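Local coordinates for heme-binding protein A / AI-2 binding protein A (PDB 6OFQ), which probably binds peptides in the periplasm as the type II substrate-binding component of an ABC transporter and is seen in complex with the peptide STSA, at residues L168-L176 with A471-R480; H95-H103 with V112-L120. All blocks are in the same frame, centred on the assembly; numbering follows the deposited sequence. Where two conformers were deposited one is given.

Interaction 1: L168-L176 with A471-R480; sequences LNGPEAPFL and AKRVSDQKER
Lys-472 and Glu-172 run side by side and point the same way, the carboxylate lying along the lysine methylenes. The lysine chain is extended as far as CE; a bend at chi4 (-67°) then turns NZ onto the syn lone pair of Glu-172 OE2, with NZ 2.8 Å from OE2. NZ also forms a salt bridge with Asp-436, so two carboxylates share the ammonium group. At the backbone, Ala-173 N donates to Lys-472 O over 2.9 Å, meeting a lone pair in the carbonyl plane.

Arg-473 bends at chi2 (-79°), and its NH1 donates to two oxygens that stand at roughly a right angle about it. Arg-473 NH1 lies 2.7 Å from Pro-171 O and 3.0 Å from Glu-172 OE1. The guanidinium keeps OE1 in its own plane, yet meets the carboxylate from above, the two planes being 60° apart. A water accepting from Arg-473 NH2 and donating to Glu-172 OE1 closes this corner. On the backbone side, Pro-171 CG touches Arg-473 O.

Past the turn, Val-474 O rests 3.6 Å from Ala-173 CB. Ala-173 CB sits over the centre of one guanidinium face, 3.6 Å from Arg-480 CZ, while Pro-174 CG approaches NH2 obliquely. The guanidinium is held by NE on Ala-471 O, NH1 on Asp-434 and NH2 on Tyr-484.

Glu-172, gripped by both Lys-472 and Arg-473, thus centres a salt-bridge network joining the loop that follows strand 163-168 to the corner between helices 462-473 and 477-494, an arrangement consistent with a contact between the lobes of a type II periplasmic binding protein.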
loop_
_atom_site.group_PDB
_atom_site.type_symbol
_atom_site.label_atom_id
_atom_site.label_comp_id
_atom_site.label_asym_id
_atom_site.label_seq_id
_atom_site.Cartn_x
_atom_site.Cartn_y
_atom_site.Cartn_z
ATOM N N LEU A 168 4.121 18.029 17.640
ATOM C CA LEU A 168 4.470 16.607 17.864
ATOM C C LEU A 168 5.017 16.361 19.254
ATOM O O LEU A 168 5.550 17.270 19.896
ATOM C CB LEU A 168 5.444 16.131 16.816
ATOM C CG LEU A 168 5.125 16.305 15.361
ATOM C CD1 LEU A 168 6.109 15.578 14.464
ATOM C CD2 LEU A 168 3.699 15.976 14.998
ATOM N N ASN A 169 4.910 15.115 19.734
ATOM C CA ASN A 169 5.532 14.762 20.991
ATOM C C ASN A 169 7.033 14.612 20.919
ATOM O O ASN A 169 7.693 14.574 21.975
ATOM C CB ASN A 169 4.869 13.502 21.552
ATOM C CG ASN A 169 3.484 13.756 22.095
ATOM O OD1 ASN A 169 3.303 14.678 22.909
ATOM N ND2 ASN A 169 2.490 12.940 21.720
ATOM N N GLY A 170 7.581 14.490 19.708
ATOM C CA GLY A 170 9.007 14.314 19.528
ATOM C C GLY A 170 9.248 14.422 18.024
ATOM O O GLY A 170 8.308 14.337 17.229
ATOM N N PRO A 171 10.490 14.705 17.615
ATOM C CA PRO A 171 10.763 14.809 16.178
ATOM C C PRO A 171 10.475 13.482 15.473
ATOM O O PRO A 171 10.656 12.412 16.033
ATOM C CB PRO A 171 12.253 15.136 16.087
ATOM C CG PRO A 171 12.783 14.871 17.438
ATOM C CD PRO A 171 11.714 14.855 18.433
ATOM N N GLU A 172 9.938 13.591 14.264
ATOM C CA GLU A 172 9.423 12.451 13.476
ATOM C C GLU A 172 9.831 12.693 12.040
ATOM O O GLU A 172 9.149 13.331 11.264
ATOM C CB GLU A 172 7.898 12.361 13.653
ATOM C CG GLU A 172 7.264 11.147 13.000
ATOM C CD GLU A 172 7.563 9.819 13.677
ATOM O OE1 GLU A 172 7.668 9.770 14.913
ATOM O OE2 GLU A 172 7.588 8.844 12.872
ATOM N N ALA A 173 10.963 12.152 11.610
ATOM C CA ALA A 173 11.514 12.390 10.288
ATOM C C ALA A 173 10.522 12.083 9.163
ATOM O O ALA A 173 10.438 12.892 8.253
ATOM C CB ALA A 173 12.845 11.662 10.082
ATOM N N PRO A 174 9.789 10.977 9.231
ATOM C CA PRO A 174 8.795 10.698 8.162
ATOM C C PRO A 174 7.550 11.519 8.151
ATOM O O PRO A 174 6.748 11.360 7.236
ATOM C CB PRO A 174 8.408 9.233 8.413
ATOM C CG PRO A 174 9.438 8.707 9.340
ATOM C CD PRO A 174 9.918 9.834 10.162
ATOM N N PHE A 175 7.342 12.428 9.107
ATOM C CA PHE A 175 6.004 13.033 9.259
ATOM C C PHE A 175 5.542 13.767 8.018
ATOM O O PHE A 175 4.379 13.606 7.623
ATOM C CB PHE A 175 5.982 13.957 10.500
ATOM C CG PHE A 175 4.591 14.405 10.934
ATOM C CD1 PHE A 175 3.673 13.507 11.431
ATOM C CD2 PHE A 175 4.175 15.718 10.664
ATOM C CE1 PHE A 175 2.416 13.971 11.795
ATOM C CE2 PHE A 175 2.911 16.176 11.003
ATOM C CZ PHE A 175 2.038 15.277 11.537
ATOM N N LEU A 176 6.372 14.598 7.384
ATOM C CA LEU A 176 5.932 15.336 6.227
ATOM C C LEU A 176 5.495 14.383 5.130
ATOM O O LEU A 176 4.406 14.579 4.555
ATOM C CB LEU A 176 7.005 16.288 5.724
ATOM C CG LEU A 176 6.583 17.209 4.591
ATOM C CD1 LEU A 176 5.541 18.213 4.979
ATOM C CD2 LEU A 176 7.826 17.875 4.018
ATOM N N ALA A 471 15.693 6.114 14.807
ATOM C CA ALA A 471 15.788 6.591 13.436
ATOM C C ALA A 471 14.678 7.541 13.019
ATOM O O ALA A 471 14.882 8.333 12.103
ATOM C CB ALA A 471 15.822 5.465 12.435
ATOM N N LYS A 472 13.604 7.626 13.779
ATOM C CA LYS A 472 12.635 8.685 13.551
ATOM C C LYS A 472 13.066 10.023 14.124
ATOM O O LYS A 472 12.653 11.108 13.665
ATOM C CB LYS A 472 11.349 8.330 14.280
ATOM C CG LYS A 472 10.635 7.121 13.743
ATOM C CD LYS A 472 9.525 6.743 14.693
ATOM C CE LYS A 472 8.601 5.629 14.203
ATOM N NZ LYS A 472 7.777 6.054 13.028
ATOM N N ARG A 473 13.919 9.979 15.152
ATOM C CA ARG A 473 14.152 11.173 15.995
ATOM C C ARG A 473 15.308 12.018 15.543
ATOM O O ARG A 473 15.533 13.108 16.067
ATOM C CB ARG A 473 14.375 10.770 17.460
ATOM C CG ARG A 473 13.202 10.096 18.118
ATOM C CD ARG A 473 12.069 10.952 18.610
ATOM N NE ARG A 473 10.993 10.070 19.067
ATOM C CZ ARG A 473 10.005 9.606 18.285
ATOM N NH1 ARG A 473 9.793 9.992 17.007
ATOM N NH2 ARG A 473 9.162 8.741 18.815
ATOM N N VAL A 474 16.039 11.556 14.542
ATOM C CA VAL A 474 17.026 12.367 13.842
ATOM C C VAL A 474 16.660 12.473 12.371
ATOM O O VAL A 474 16.049 11.552 11.815
ATOM C CB VAL A 474 18.448 11.782 13.959
ATOM C CG1 VAL A 474 18.893 11.923 15.408
ATOM C CG2 VAL A 474 18.546 10.326 13.538
ATOM N N SER A 475 16.939 13.583 11.726
ATOM C CA SER A 475 16.501 13.826 10.347
ATOM C C SER A 475 17.623 13.581 9.327
ATOM O O SER A 475 17.351 13.297 8.146
ATOM C CB SER A 475 15.892 15.243 10.237
ATOM O OG SER A 475 16.909 16.180 10.577
ATOM N N ASP A 476 18.875 13.727 9.765
ATOM C CA ASP A 476 19.947 13.546 8.823
ATOM C C ASP A 476 19.933 12.121 8.272
ATOM O O ASP A 476 19.927 11.122 8.998
ATOM C CB ASP A 476 21.273 13.714 9.565
ATOM C CG ASP A 476 22.473 13.512 8.665
ATOM O OD1 ASP A 476 22.849 14.402 7.885
ATOM O OD2 ASP A 476 23.088 12.451 8.705
ATOM N N GLN A 477 19.978 12.049 6.957
ATOM C CA GLN A 477 19.788 10.752 6.301
ATOM C C GLN A 477 20.921 9.766 6.638
ATOM O O GLN A 477 20.665 8.597 6.890
ATOM C CB GLN A 477 19.542 10.871 4.809
ATOM C CG GLN A 477 19.174 9.543 4.141
ATOM C CD GLN A 477 18.911 9.640 2.650
ATOM O OE1 GLN A 477 19.549 8.990 1.794
ATOM N NE2 GLN A 477 17.859 10.351 2.362
ATOM N N LYS A 478 22.174 10.164 6.646
ATOM C CA LYS A 478 23.249 9.265 7.006
ATOM C C LYS A 478 23.147 8.727 8.400
ATOM O O LYS A 478 23.375 7.527 8.586
ATOM C CB LYS A 478 24.628 9.943 6.835
ATOM C CG LYS A 478 25.034 10.051 5.377
ATOM C CD LYS A 478 24.862 8.829 4.477
ATOM C CE LYS A 478 26.075 7.901 4.404
ATOM N NZ LYS A 478 25.943 6.911 3.287
ATOM N N GLU A 479 22.685 9.582 9.330
ATOM C CA GLU A 479 22.475 9.092 10.694
ATOM C C GLU A 479 21.356 8.054 10.761
ATOM O O GLU A 479 21.469 7.057 11.453
ATOM C CB GLU A 479 22.238 10.163 11.768
ATOM C CG GLU A 479 23.382 11.155 11.868
ATOM C CD GLU A 479 23.096 12.286 12.840
ATOM O OE1 GLU A 479 22.190 12.168 13.659
ATOM O OE2 GLU A 479 23.908 13.245 12.808
ATOM N N ARG A 480 20.261 8.347 10.079
ATOM C CA ARG A 480 19.169 7.362 10.037
ATOM C C ARG A 480 19.611 6.078 9.339
ATOM O O ARG A 480 19.260 4.988 9.815
ATOM C CB ARG A 480 17.991 8.006 9.261
ATOM C CG ARG A 480 17.353 9.182 9.978
ATOM C CD ARG A 480 16.173 9.720 9.149
ATOM N NE ARG A 480 15.032 8.841 9.227
ATOM C CZ ARG A 480 14.030 8.731 8.353
ATOM N NH1 ARG A 480 13.909 9.485 7.305
ATOM N NH2 ARG A 480 13.100 7.830 8.612
HETATM O O HOH W 1 6.958 7.815 16.736
#

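Interaction 2: H95-H103 with V112-L120; sequences HLRKGVYFH and VEFSAKDVL
The backbones of Tyr-101 and Glu-113 approach to 4.3 Å between CA atoms as a single antiparallel, non-hydrogen-bonded pair, framed by Phe-114 N to Val-100 O (2.8 Å) and by Phe-102 N to Val-112 O (3.0 Å). Two CA-H...O contacts, from Glu-113 CA to Val-100 O and from Tyr-101 CA to Val-112 O, agree with that pairing. The motif is a hairpin-like link, whose arms leave strand 91-96 and lead into helix 116-127.

Glu-113 stretches out fully, with CG anti to the backbone N (chi1 -173°), which carries CG over one face of the Tyr-101 ring. Its carboxylate reaches Gly-99: Gly-99 N donates to Glu-113 OE2 over 2.9 Å, on the anti side, 26° out of the carboxylate plane. Phe-114 is buried and lies alongside Val-100, pointing the same way, with its CB 4.0 Å from Val-100 CG1. The ring edge of Phe-114 faces Arg-97 O. A water donates to both Arg-97 O and Phe-114 O and accepts from Val-100 N, so it bridges the arms where the direct pairing has ended.

Leu-96 points across to the helix start; its CD1 reaches Ala-116 CA at 3.6 Å and also touches Phe-114 CZ and Val-119 CG2. Ile-164 of strand 163-168 packs on Leu-96, Ala-116 and Val-119, so the start of helix 116-127 packs on two neighbouring strands.

At the other end Phe-102 meets Val-112 CG2 and turns its edge to the Asp-118 carboxylate, the planes 80° apart. Asp-118 OD2, which also accepts from Ser-115 N, lies in the ring plane 3.4 Å from Phe-102 CE2.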
loop_
_atom_site.group_PDB
_atom_site.type_symbol
_atom_site.label_atom_id
_atom_site.label_comp_id
_atom_site.label_asym_id
_atom_site.label_seq_id
_atom_site.Cartn_x
_atom_site.Cartn_y
_atom_site.Cartn_z
ATOM N N HIS A 95 -0.161 26.105 5.535
ATOM C CA HIS A 95 -0.984 27.149 4.974
ATOM C C HIS A 95 -1.850 26.498 3.897
ATOM O O HIS A 95 -1.315 26.001 2.915
ATOM C CB HIS A 95 -0.047 28.254 4.412
ATOM C CG HIS A 95 0.991 28.733 5.403
ATOM N ND1 HIS A 95 0.622 29.583 6.421
ATOM C CD2 HIS A 95 2.261 28.345 5.693
ATOM C CE1 HIS A 95 1.648 29.769 7.238
ATOM N NE2 HIS A 95 2.662 29.036 6.818
ATOM N N LEU A 96 -3.163 26.571 4.042
ATOM C CA LEU A 96 -4.078 25.799 3.238
ATOM C C LEU A 96 -4.414 26.602 1.986
ATOM O O LEU A 96 -4.528 27.866 2.001
ATOM C CB LEU A 96 -5.294 25.400 4.034
ATOM C CG LEU A 96 -5.091 24.632 5.342
ATOM C CD1 LEU A 96 -6.421 24.275 5.915
ATOM C CD2 LEU A 96 -4.243 23.379 5.094
ATOM N N ARG A 97 -4.584 25.872 0.886
ATOM C CA ARG A 97 -5.035 26.425 -0.380
ATOM C C ARG A 97 -6.468 26.941 -0.266
ATOM O O ARG A 97 -7.318 26.246 0.324
ATOM C CB ARG A 97 -5.014 25.298 -1.448
ATOM C CG ARG A 97 -5.067 25.781 -2.889
ATOM C CD ARG A 97 -4.897 24.557 -3.804
ATOM N NE ARG A 97 -3.557 23.984 -3.694
ATOM C CZ ARG A 97 -2.475 24.342 -4.361
ATOM N NH1 ARG A 97 -2.442 25.374 -5.207
ATOM N NH2 ARG A 97 -1.302 23.744 -4.087
ATOM N N LYS A 98 -6.692 28.157 -0.764
ATOM C CA LYS A 98 -8.024 28.769 -0.765
ATOM C C LYS A 98 -8.700 28.519 -2.096
ATOM O O LYS A 98 -8.074 28.333 -3.137
ATOM C CB LYS A 98 -7.843 30.274 -0.519
ATOM C CG LYS A 98 -7.233 30.605 0.847
ATOM C CD LYS A 98 -7.209 32.131 0.994
ATOM C CE LYS A 98 -6.542 32.528 2.289
ATOM N NZ LYS A 98 -6.690 33.998 2.408
ATOM N N GLY A 99 -10.014 28.598 -2.020
ATOM C CA GLY A 99 -10.883 28.441 -3.176
ATOM C C GLY A 99 -10.906 27.051 -3.785
ATOM O O GLY A 99 -11.226 26.894 -4.968
ATOM N N VAL A 100 -10.661 26.025 -2.978
ATOM C CA VAL A 100 -10.777 24.628 -3.416
ATOM C C VAL A 100 -12.165 24.224 -2.971
ATOM O O VAL A 100 -12.576 24.396 -1.817
ATOM C CB VAL A 100 -9.748 23.787 -2.654
ATOM C CG1 VAL A 100 -9.974 22.299 -2.931
ATOM C CG2 VAL A 100 -8.339 24.248 -2.960
ATOM N N TYR A 101 -12.882 23.527 -3.860
ATOM C CA TYR A 101 -14.208 23.054 -3.577
ATOM C C TYR A 101 -14.265 21.526 -3.597
ATOM O O TYR A 101 -13.608 20.908 -4.459
ATOM C CB TYR A 101 -15.223 23.636 -4.575
ATOM C CG TYR A 101 -15.382 25.135 -4.313
ATOM C CD1 TYR A 101 -16.293 25.547 -3.362
ATOM C CD2 TYR A 101 -14.586 26.078 -4.925
ATOM C CE1 TYR A 101 -16.416 26.856 -2.957
ATOM C CE2 TYR A 101 -14.674 27.405 -4.534
ATOM C CZ TYR A 101 -15.578 27.762 -3.563
ATOM O OH TYR A 101 -15.727 29.067 -3.147
ATOM N N PHE A 102 -15.106 20.965 -2.732
ATOM C CA PHE A 102 -15.419 19.554 -2.791
ATOM C C PHE A 102 -16.307 19.239 -3.999
ATOM O O PHE A 102 -17.100 20.065 -4.435
ATOM C CB PHE A 102 -16.061 19.057 -1.506
ATOM C CG PHE A 102 -15.095 18.893 -0.363
ATOM C CD1 PHE A 102 -14.337 17.755 -0.240
ATOM C CD2 PHE A 102 -14.965 19.945 0.552
ATOM C CE1 PHE A 102 -13.436 17.612 0.818
ATOM C CE2 PHE A 102 -14.071 19.790 1.607
ATOM C CZ PHE A 102 -13.382 18.614 1.785
ATOM N N HIS A 103 -16.203 17.991 -4.446
ATOM C CA HIS A 103 -17.021 17.554 -5.597
ATOM C C HIS A 103 -18.524 17.744 -5.386
ATOM O O HIS A 103 -19.021 17.613 -4.292
ATOM C CB HIS A 103 -16.846 16.060 -5.797
ATOM C CG HIS A 103 -15.431 15.680 -6.062
ATOM N ND1 HIS A 103 -14.919 14.492 -5.613
ATOM C CD2 HIS A 103 -14.446 16.302 -6.735
ATOM C CE1 HIS A 103 -13.645 14.420 -5.949
ATOM N NE2 HIS A 103 -13.334 15.490 -6.654
ATOM N N VAL A 112 -19.213 23.352 -1.516
ATOM C CA VAL A 112 -18.612 23.721 -0.232
ATOM C C VAL A 112 -17.118 23.833 -0.380
ATOM O O VAL A 112 -16.470 23.021 -1.033
ATOM C CB VAL A 112 -18.983 22.843 0.963
ATOM C CG1 VAL A 112 -20.498 22.657 1.026
ATOM C CG2 VAL A 112 -18.409 21.463 0.904
ATOM N N GLU A 113 -16.572 24.939 0.120
ATOM C CA GLU A 113 -15.140 25.225 0.058
ATOM C C GLU A 113 -14.413 24.488 1.196
ATOM O O GLU A 113 -14.785 24.514 2.353
ATOM C CB GLU A 113 -14.884 26.748 0.162
ATOM C CG GLU A 113 -13.436 27.144 -0.058
ATOM C CD GLU A 113 -13.141 28.637 0.148
ATOM O OE1 GLU A 113 -14.120 29.310 0.563
ATOM O OE2 GLU A 113 -12.014 29.133 -0.032
ATOM N N PHE A 114 -13.314 23.825 0.809
ATOM C CA PHE A 114 -12.368 23.186 1.726
ATOM C C PHE A 114 -11.751 24.238 2.663
ATOM O O PHE A 114 -11.389 25.332 2.249
ATOM C CB PHE A 114 -11.279 22.508 0.880
ATOM C CG PHE A 114 -9.990 22.248 1.624
ATOM C CD1 PHE A 114 -9.923 21.289 2.609
ATOM C CD2 PHE A 114 -8.876 23.006 1.347
ATOM C CE1 PHE A 114 -8.771 21.108 3.362
ATOM C CE2 PHE A 114 -7.684 22.776 2.030
ATOM C CZ PHE A 114 -7.660 21.826 3.015
ATOM N N SER A 115 -11.637 23.864 3.916
ATOM C CA SER A 115 -11.018 24.716 4.899
ATOM C C SER A 115 -10.443 23.855 6.019
ATOM O O SER A 115 -10.548 22.612 6.067
ATOM C CB SER A 115 -12.056 25.756 5.396
ATOM O OG SER A 115 -13.016 25.128 6.200
ATOM N N ALA A 116 -9.933 24.548 7.051
ATOM C CA ALA A 116 -9.264 23.893 8.130
ATOM C C ALA A 116 -10.135 22.885 8.871
ATOM O O ALA A 116 -9.647 21.868 9.387
ATOM C CB ALA A 116 -8.676 24.938 9.059
ATOM N N LYS A 117 -11.445 23.131 8.970
ATOM C CA LYS A 117 -12.303 22.179 9.659
ATOM C C LYS A 117 -12.345 20.789 9.024
ATOM O O LYS A 117 -12.595 19.810 9.713
ATOM C CB LYS A 117 -13.737 22.706 9.806
ATOM C CG LYS A 117 -14.596 22.751 8.557
ATOM C CD LYS A 117 -16.003 23.204 8.943
ATOM C CE LYS A 117 -17.000 22.999 7.817
ATOM N NZ LYS A 117 -18.332 23.602 8.108
ATOM N N ASP A 118 -12.046 20.720 7.735
ATOM C CA ASP A 118 -12.052 19.444 7.020
ATOM C C ASP A 118 -10.777 18.673 7.371
ATOM O O ASP A 118 -10.792 17.447 7.472
ATOM C CB ASP A 118 -12.136 19.635 5.525
ATOM C CG ASP A 118 -13.373 20.471 5.136
ATOM O OD1 ASP A 118 -14.417 19.917 5.553
ATOM O OD2 ASP A 118 -13.238 21.483 4.417
ATOM N N VAL A 119 -9.679 19.386 7.592
ATOM C CA VAL A 119 -8.437 18.756 8.085
ATOM C C VAL A 119 -8.651 18.208 9.487
ATOM O O VAL A 119 -8.306 17.091 9.795
ATOM C CB VAL A 119 -7.249 19.700 7.978
ATOM C CG1 VAL A 119 -5.973 19.010 8.403
ATOM C CG2 VAL A 119 -7.097 20.291 6.583
ATOM N N LEU A 120 -9.178 19.050 10.391
ATOM C CA LEU A 120 -9.528 18.629 11.732
ATOM C C LEU A 120 -10.432 17.435 11.679
ATOM O O LEU A 120 -10.184 16.455 12.363
ATOM C CB LEU A 120 -10.177 19.760 12.559
ATOM C CG LEU A 120 -9.309 20.981 12.864
ATOM C CD1 LEU A 120 -10.108 21.898 13.805
ATOM C CD2 LEU A 120 -8.031 20.525 13.544
HETATM O O HOH W 2 -10.017 26.103 -0.091
HETATM O O HOH W 3 -19.210 20.281 -2.308
#

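From the N terminus, interaction 2 comes first: the chain leaves strand 91-96, makes an excursion of eight residues between the two segments and returns at 112-120 to enter helix 116-127. This short loop is complete before 168-176 begins, so the two contacts lie in series, neither nested nor crossed. Interaction 1 closes a far longer circuit, with 294 residues between its segments. Both first segments follow on from neighbouring strands of the five-stranded antiparallel sheet, 91-96 and 163-168, but interaction 2 ties its helix locally, whereas interaction 1 reaches the C-terminal helices. Their centres lie about 29 Å apart, and their nearest atoms about 9 Å.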